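Side-chain contacts in thiamine-monophosphate kinase (Stenotrophomonas maltophilia, PDB 6XEP), which probably catalyses the ATP-dependent phosphorylation of thiamine monophosphate to thiamine diphosphate, the active form of vitamin B1: residues A116-Q120 with H121-L125; L175-Q179 with Q180-N184. All blocks are in the same frame, centred on the assembly; numbering follows the deposited sequence.

Contact 1. Residues A116-Q120 with H121-L125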
ATOM      1  N   ALA A 116      13.344  -5.668  12.578  1.00 14.11           N
ATOM      2  CA  ALA A 116      13.836  -5.176  13.861  1.00 16.77           C
ATOM      3  C   ALA A 116      12.824  -4.237  14.495  1.00 15.48           C
ATOM      4  O   ALA A 116      12.533  -4.341  15.691  1.00 16.95           O
ATOM      5  CB  ALA A 116      15.186  -4.474  13.706  1.00 16.53           C
ATOM      6  N   LEU A 117      12.261  -3.321  13.703  1.00 16.18           N
ATOM      7  CA  LEU A 117      11.250  -2.404  14.225  1.00 15.50           C
ATOM      8  C   LEU A 117       9.874  -3.062  14.326  1.00 13.12           C
ATOM      9  O   LEU A 117       9.176  -2.886  15.325  1.00 14.67           O
ATOM     10  CB  LEU A 117      11.181  -1.157  13.345  1.00 11.34           C
ATOM     11  CG  LEU A 117      10.130  -0.133  13.748  1.00 12.58           C
ATOM     12  CD1 LEU A 117      10.379   0.386  15.150  1.00 16.88           C
ATOM     13  CD2 LEU A 117      10.126   1.010  12.720  1.00 13.11           C
ATOM     14  N   ALA A 118       9.478  -3.832  13.307  1.00 15.82           N
ATOM     15  CA  ALA A 118       8.155  -4.448  13.301  1.00 14.95           C
ATOM     16  C   ALA A 118       7.945  -5.342  14.513  1.00 17.94           C
ATOM     17  O   ALA A 118       6.864  -5.330  15.115  1.00 16.69           O
ATOM     18  CB  ALA A 118       7.956  -5.260  12.020  1.00 14.59           C
ATOM     19  N   ASP A 119       8.958  -6.144  14.872  1.00 16.40           N
ATOM     20  CA  ASP A 119       8.832  -7.049  16.010  1.00 18.33           C
ATOM     21  C   ASP A 119       8.586  -6.301  17.311  1.00 20.98           C
ATOM     22  O   ASP A 119       7.906  -6.817  18.203  1.00 21.53           O
ATOM     23  CB  ASP A 119      10.092  -7.914  16.152  1.00 16.08           C
ATOM     24  CG  ASP A 119      10.250  -8.890  15.004  1.00 21.64           C
ATOM     25  OD1 ASP A 119       9.330  -8.950  14.152  1.00 21.72           O
ATOM     26  OD2 ASP A 119      11.286  -9.594  14.956  1.00 21.64           O
ATOM     27  N   GLN A 120       9.160  -5.111  17.454  1.00 19.13           N
ATOM     28  CA  GLN A 120       8.979  -4.355  18.688  1.00 19.97           C
ATOM     29  C   GLN A 120       7.542  -3.911  18.899  1.00 23.21           C
ATOM     30  O   GLN A 120       7.163  -3.599  20.030  1.00 23.77           O
ATOM     31  CB  GLN A 120       9.869  -3.117  18.678  1.00 29.03           C
ATOM     32  CG  GLN A 120      11.327  -3.390  18.895  1.00 30.04           C
ATOM     33  CD  GLN A 120      12.148  -2.124  18.765  1.00 36.64           C
ATOM     34  OE1 GLN A 120      11.749  -1.067  19.254  1.00 35.81           O
ATOM     35  NE2 GLN A 120      13.289  -2.220  18.095  1.00 34.02           N
ATOM     36  N   HIS A 121       6.752  -3.811  17.837  1.00 18.90           N
ATOM     37  CA  HIS A 121       5.407  -3.256  17.938  1.00 22.22           C
ATOM     38  C   HIS A 121       4.352  -4.259  17.516  1.00 24.74           C
ATOM     39  O   HIS A 121       3.177  -3.894  17.361  1.00 21.48           O
ATOM     40  CB  HIS A 121       5.337  -1.969  17.128  1.00 17.27           C
ATOM     41  CG  HIS A 121       6.276  -0.930  17.642  1.00 20.97           C
ATOM     42  ND1 HIS A 121       6.118  -0.344  18.883  1.00 26.06           N
ATOM     43  CD2 HIS A 121       7.426  -0.433  17.133  1.00 20.04           C
ATOM     44  CE1 HIS A 121       7.114   0.499  19.094  1.00 20.07           C
ATOM     45  NE2 HIS A 121       7.915   0.470  18.047  1.00 22.18           N
ATOM     46  N   ASP A 122       4.760  -5.517  17.355  1.00 18.24           N
ATOM     47  CA  ASP A 122       3.858  -6.614  17.021  0.41 22.18           C
ATOM     48  C   ASP A 122       3.014  -6.288  15.793  1.00 20.75           C
ATOM     49  O   ASP A 122       1.818  -6.574  15.745  1.00 19.94           O
ATOM     50  CB  ASP A 122       2.971  -6.979  18.211  0.59 24.02           C
ATOM     51  CG  ASP A 122       3.754  -7.628  19.342  0.59 28.89           C
ATOM     52  OD1 ASP A 122       4.783  -8.273  19.065  0.59 33.15           O
ATOM     53  OD2 ASP A 122       3.340  -7.497  20.508  0.59 35.73           O
ATOM     54  N   ILE A 123       3.638  -5.677  14.789  1.00 16.96           N
ATOM     55  CA  ILE A 123       2.967  -5.489  13.505  1.00 15.69           C
ATOM     56  C   ILE A 123       3.527  -6.525  12.537  1.00 17.96           C
ATOM     57  O   ILE A 123       4.747  -6.723  12.459  1.00 16.85           O
ATOM     58  CB  ILE A 123       3.107  -4.048  12.972  1.00 15.06           C
ATOM     59  CG1 ILE A 123       2.230  -3.871  11.720  1.00 13.50           C
ATOM     60  CG2 ILE A 123       4.568  -3.679  12.660  1.00 14.61           C
ATOM     61  CD1 ILE A 123       2.184  -2.417  11.132  1.00 12.64           C
ATOM     62  N   ALA A 124       2.642  -7.233  11.847  1.00 14.70           N
ATOM     63  CA  ALA A 124       3.027  -8.376  11.028  1.00 13.05           C
ATOM     64  C   ALA A 124       2.946  -8.012   9.552  1.00 14.42           C
ATOM     65  O   ALA A 124       1.886  -7.605   9.066  1.00 14.55           O
ATOM     66  CB  ALA A 124       2.137  -9.579  11.331  1.00 13.84           C
ATOM     67  N   LEU A 125       4.065  -8.176   8.835  1.00 15.25           N
ATOM     68  CA  LEU A 125       4.048  -8.079   7.379  1.00 12.33           C
ATOM     69  C   LEU A 125       3.265  -9.266   6.824  1.00 14.44           C
ATOM     70  O   LEU A 125       3.625 -10.414   7.091  1.00 15.09           O
ATOM     71  CB  LEU A 125       5.480  -8.065   6.841  1.00 14.59           C
ATOM     72  CG  LEU A 125       5.688  -8.010   5.325  1.00 15.98           C
ATOM     73  CD1 LEU A 125       5.058  -6.760   4.692  1.00 15.24           C
ATOM     74  CD2 LEU A 125       7.187  -8.031   5.026  1.00 17.15           C
TER
HETATM   75  O   HOH W   1       6.557  -8.574  12.916  1.00 19.46           O
HETATM   76  O   HOH W   2       6.789  -6.834  20.674  1.00 36.83           O
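The carbonyl of Ala118 ties the end of the helix to the chain that leaves it, accepting N-H bonds from His121 and Ile123 on opposite faces of its plane. Ile123 N, at 3.3 Å from Ala118 O, lies 28° from that plane, whereas His121 N stands well above it, 3.1 Å from the same oxygen. Between the two donors Asp122 turns the chain with a positive phi of 52°.

The His121 ring lies back alongside Leu117. With CG of the histidine anti to its own carbonyl carbon (chi1 -62°), Leu117 CD1 lies at the ring edge, 3.7 Å from His121 CD2, while Gln120 CB makes a CH-pi contact over one face, 4.2 Å from the centroid of the His121 ring. Leu80 of helix 68-85 and Pro206 also touch this histidine. Further along, Ile123 CG2 packs 3.8 Å from Ala118 CB, and Pro90 and Cys93 adjoin the isoleucine.

Two waters add polar links. One donates to Asp119 OD1 and, at 2.6 Å, to Ile123 O; the other donates to Asp119 O. Asp119 OD1 also forms a salt bridge with Arg23, which probably helps to fix the carboxylate.

This is the helix-to-strand turn of a beta-alpha-beta unit, in which helix 104-120 leads into strand 124-132 of the PurM-like N-terminal domain.

Contact 2. Residues L175-Q179 with Q180-N184; sequences LRLWQ and QGALN. With EDO (1,2-ethanediol), chain B.
Gly181, at a phi of +88°, breaks the helix and lets the chain wrap back over its last turn in a Schellman motif. Ala182 N bonds to Leu177 O at 2.8 Å, and Gly181 N to Trp178 O at 3.0 Å. Having no CB, Gly181 takes up the positive-phi position of the motif.

Inside the turn, Leu177 CB meets Leu183 CB at 3.9 Å, packing the departing chain against the helix. Tyr194 of helix 192-202 touches both leucines, and Leu197 and Leu260 add to the packing round Leu177. On the outer side the extended Gln180 side chain lies across Leu177 and passes Arg176 O, its CG only 3.1 Å from that oxygen. A water accepts from Arg176 NH1 in the plane of the guanidinium; its further link to Gln180 NE2 is weak and doubtful, so a bridge between the two side chains is not firm. The main partner of that arginine is Asp267, in a salt bridge through NH2.

Trp178 swings out on the other flank, its CG anti to the backbone N (chi1 170°), which brings the indole edge to the Leu183 carbonyl: Trp178 CD1 is 3.3 Å from Leu183 O, near the ring plane. The indole NE1 is hydrogen-bonded to Glu65, and Pro63 and Leu185 touch the ring. A water joins Trp178 O to Leu183 O.

Beyond the cap, an ethanediol, probably from the crystallisation liquor, bridges Ala182 and Asn184: its O2 donates to Ala182 O, and Asn184 N reaches the ethanediol O1 3.0 Å away in a hydrogen bond that is almost straight (N-H...O 178°).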
ATOM      1  N   LEU A 175      20.634  16.080   8.796  1.00 14.22           N
ATOM      2  CA  LEU A 175      20.512  16.405   7.374  1.00 17.54           C
ATOM      3  C   LEU A 175      21.348  17.628   7.018  1.00 21.36           C
ATOM      4  O   LEU A 175      22.050  17.638   5.997  1.00 18.93           O
ATOM      5  CB  LEU A 175      19.041  16.633   7.009  1.00 16.08           C
ATOM      6  CG  LEU A 175      18.682  16.648   5.515  1.00 18.08           C
ATOM      7  CD1 LEU A 175      18.935  15.268   4.895  1.00 21.07           C
ATOM      8  CD2 LEU A 175      17.239  17.093   5.281  1.00 21.32           C
ATOM      9  N   ARG A 176      21.311  18.661   7.863  1.00 20.45           N
ATOM     10  CA  ARG A 176      22.112  19.857   7.605  1.00 21.25           C
ATOM     11  C   ARG A 176      23.603  19.542   7.623  1.00 20.86           C
ATOM     12  O   ARG A 176      24.358  19.999   6.751  1.00 20.40           O
ATOM     13  CB  ARG A 176      21.788  20.937   8.637  1.00 24.04           C
ATOM     14  CG  ARG A 176      20.593  21.808   8.326  1.00 33.19           C
ATOM     15  CD  ARG A 176      20.320  22.680   9.534  1.00 40.45           C
ATOM     16  NE  ARG A 176      19.211  23.607   9.359  1.00 38.68           N
ATOM     17  CZ  ARG A 176      19.357  24.924   9.347  1.00 38.14           C
ATOM     18  NH1 ARG A 176      20.565  25.454   9.487  1.00 44.56           N
ATOM     19  NH2 ARG A 176      18.299  25.709   9.193  1.00 49.89           N
ATOM     20  N   LEU A 177      24.062  18.813   8.642  1.00 18.11           N
ATOM     21  CA  LEU A 177      25.474  18.438   8.685  1.00 19.49           C
ATOM     22  C   LEU A 177      25.862  17.624   7.460  1.00 20.29           C
ATOM     23  O   LEU A 177      26.931  17.838   6.877  1.00 20.56           O
ATOM     24  CB  LEU A 177      25.782  17.660   9.965  1.00 21.38           C
ATOM     25  CG  LEU A 177      25.651  18.487  11.243  1.00 20.71           C
ATOM     26  CD1 LEU A 177      25.666  17.553  12.445  1.00 22.03           C
ATOM     27  CD2 LEU A 177      26.774  19.505  11.349  1.00 23.10           C
ATOM     28  N   TRP A 178      24.990  16.713   7.035  1.00 18.24           N
ATOM     29  CA  TRP A 178      25.268  15.942   5.826  1.00 23.79           C
ATOM     30  C   TRP A 178      25.369  16.849   4.596  1.00 21.29           C
ATOM     31  O   TRP A 178      26.293  16.706   3.787  1.00 22.46           O
ATOM     32  CB  TRP A 178      24.191  14.872   5.650  1.00 18.63           C
ATOM     33  CG  TRP A 178      24.200  14.162   4.331  1.00 19.39           C
ATOM     34  CD1 TRP A 178      25.057  13.177   3.926  1.00 23.33           C
ATOM     35  CD2 TRP A 178      23.275  14.357   3.261  1.00 20.33           C
ATOM     36  NE1 TRP A 178      24.727  12.766   2.650  1.00 24.70           N
ATOM     37  CE2 TRP A 178      23.638  13.480   2.225  1.00 20.59           C
ATOM     38  CE3 TRP A 178      22.192  15.212   3.069  1.00 16.02           C
ATOM     39  CZ2 TRP A 178      22.938  13.427   1.014  1.00 20.18           C
ATOM     40  CZ3 TRP A 178      21.487  15.147   1.877  1.00 20.50           C
ATOM     41  CH2 TRP A 178      21.866  14.263   0.865  1.00 20.80           C
ATOM     42  N   GLN A 179      24.460  17.819   4.464  1.00 22.21           N
ATOM     43  CA  GLN A 179      24.497  18.726   3.317  1.00 23.00           C
ATOM     44  C   GLN A 179      25.738  19.615   3.330  1.00 25.66           C
ATOM     45  O   GLN A 179      26.269  19.966   2.267  1.00 21.32           O
ATOM     46  CB  GLN A 179      23.239  19.589   3.297  1.00 24.28           C
ATOM     47  CG  GLN A 179      21.963  18.803   3.054  1.00 27.44           C
ATOM     48  CD  GLN A 179      20.705  19.564   3.457  1.00 34.61           C
ATOM     49  OE1 GLN A 179      20.761  20.540   4.207  1.00 32.56           O
ATOM     50  NE2 GLN A 179      19.558  19.112   2.960  1.00 31.48           N
ATOM     51  N   GLN A 180      26.207  19.989   4.513  1.00 19.49           N
ATOM     52  CA  GLN A 180      27.413  20.790   4.640  1.00 25.71           C
ATOM     53  C   GLN A 180      28.671  19.967   4.462  1.00 27.02           C
ATOM     54  O   GLN A 180      29.770  20.541   4.471  1.00 28.74           O
ATOM     55  CB  GLN A 180      27.438  21.480   6.000  1.00 23.42           C
ATOM     56  CG  GLN A 180      26.251  22.380   6.218  1.00 23.07           C
ATOM     57  CD  GLN A 180      26.150  22.877   7.643  1.00 34.35           C
ATOM     58  OE1 GLN A 180      26.970  22.535   8.500  1.00 34.32           O
ATOM     59  NE2 GLN A 180      25.144  23.701   7.902  1.00 43.67           N
ATOM     60  N   GLY A 181      28.538  18.652   4.303  1.00 24.04           N
ATOM     61  CA  GLY A 181      29.698  17.806   4.105  1.00 22.71           C
ATOM     62  C   GLY A 181      30.339  17.308   5.378  1.00 33.75           C
ATOM     63  O   GLY A 181      31.463  16.793   5.334  1.00 31.84           O
ATOM     64  N   ALA A 182      29.658  17.439   6.517  1.00 22.59           N
ATOM     65  CA  ALA A 182      30.258  17.135   7.812  1.00 25.80           C
ATOM     66  C   ALA A 182      29.810  15.805   8.403  1.00 28.26           C
ATOM     67  O   ALA A 182      30.311  15.428   9.469  1.00 28.45           O
ATOM     68  CB  ALA A 182      29.946  18.254   8.815  1.00 26.24           C
ATOM     69  N   LEU A 183      28.882  15.089   7.763  1.00 23.54           N
ATOM     70  CA  LEU A 183      28.368  13.840   8.314  1.00 23.46           C
ATOM     71  C   LEU A 183      28.154  12.816   7.205  1.00 24.17           C
ATOM     72  O   LEU A 183      27.357  13.043   6.292  1.00 26.11           O
ATOM     73  CB  LEU A 183      27.059  14.071   9.079  1.00 21.29           C
ATOM     74  CG  LEU A 183      26.329  12.846   9.654  1.00 19.16           C
ATOM     75  CD1 LEU A 183      27.150  12.101  10.703  1.00 22.63           C
ATOM     76  CD2 LEU A 183      24.994  13.268  10.245  1.00 16.39           C
ATOM     77  N   ASN A 184      28.839  11.680   7.308  1.00 21.35           N
ATOM     78  CA  ASN A 184      28.592  10.542   6.427  1.00 21.71           C
ATOM     79  C   ASN A 184      27.419   9.736   6.971  1.00 19.58           C
ATOM     80  O   ASN A 184      27.433   9.327   8.129  1.00 22.17           O
ATOM     81  CB  ASN A 184      29.845   9.660   6.351  1.00 24.72           C
ATOM     82  CG  ASN A 184      29.731   8.542   5.315  1.00 28.51           C
ATOM     83  OD1 ASN A 184      28.659   8.262   4.786  1.00 32.50           O
ATOM     84  ND2 ASN A 184      30.862   7.896   5.020  1.00 33.73           N
TER
HETATM   85  C1  EDO B 401      30.542  11.639  10.703  1.00 30.17           C
HETATM   86  O1  EDO B 401      30.984  11.503   9.343  1.00 27.01           O
HETATM   87  C2  EDO B 401      31.611  12.289  11.577  1.00 37.98           C
HETATM   88  O2  EDO B 401      31.838  13.639  11.143  1.00 44.40           O
HETATM   89  O   HOH W   3      23.384  24.584   9.522  1.00 39.88           O
HETATM   90  O   HOH W   4      28.312  14.888   4.289  1.00 27.81           O

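How the contacts relate
From the N terminus, contact 1 comes first: it closes the short turn from helix 104-120 into strand 124-132 of the N-terminal domain's four-stranded sheet. The chain then runs through strand 136-145 of that sheet and strand 161-165 of the six-stranded one before reaching contact 2, which ends helix 170-179 and starts the loop to helix 192-202. The two are in series, neither nested nor crossed; contact 1 belongs to the N-terminal and contact 2 to the C-terminal part of this PurM-like kinase. The centres of contact 1 and contact 2 are about 31 Å apart. Both end a helix, but contact 1 turns the chain back into a strand, whereas contact 2 leads it off across the helix end into a loop against the next helix.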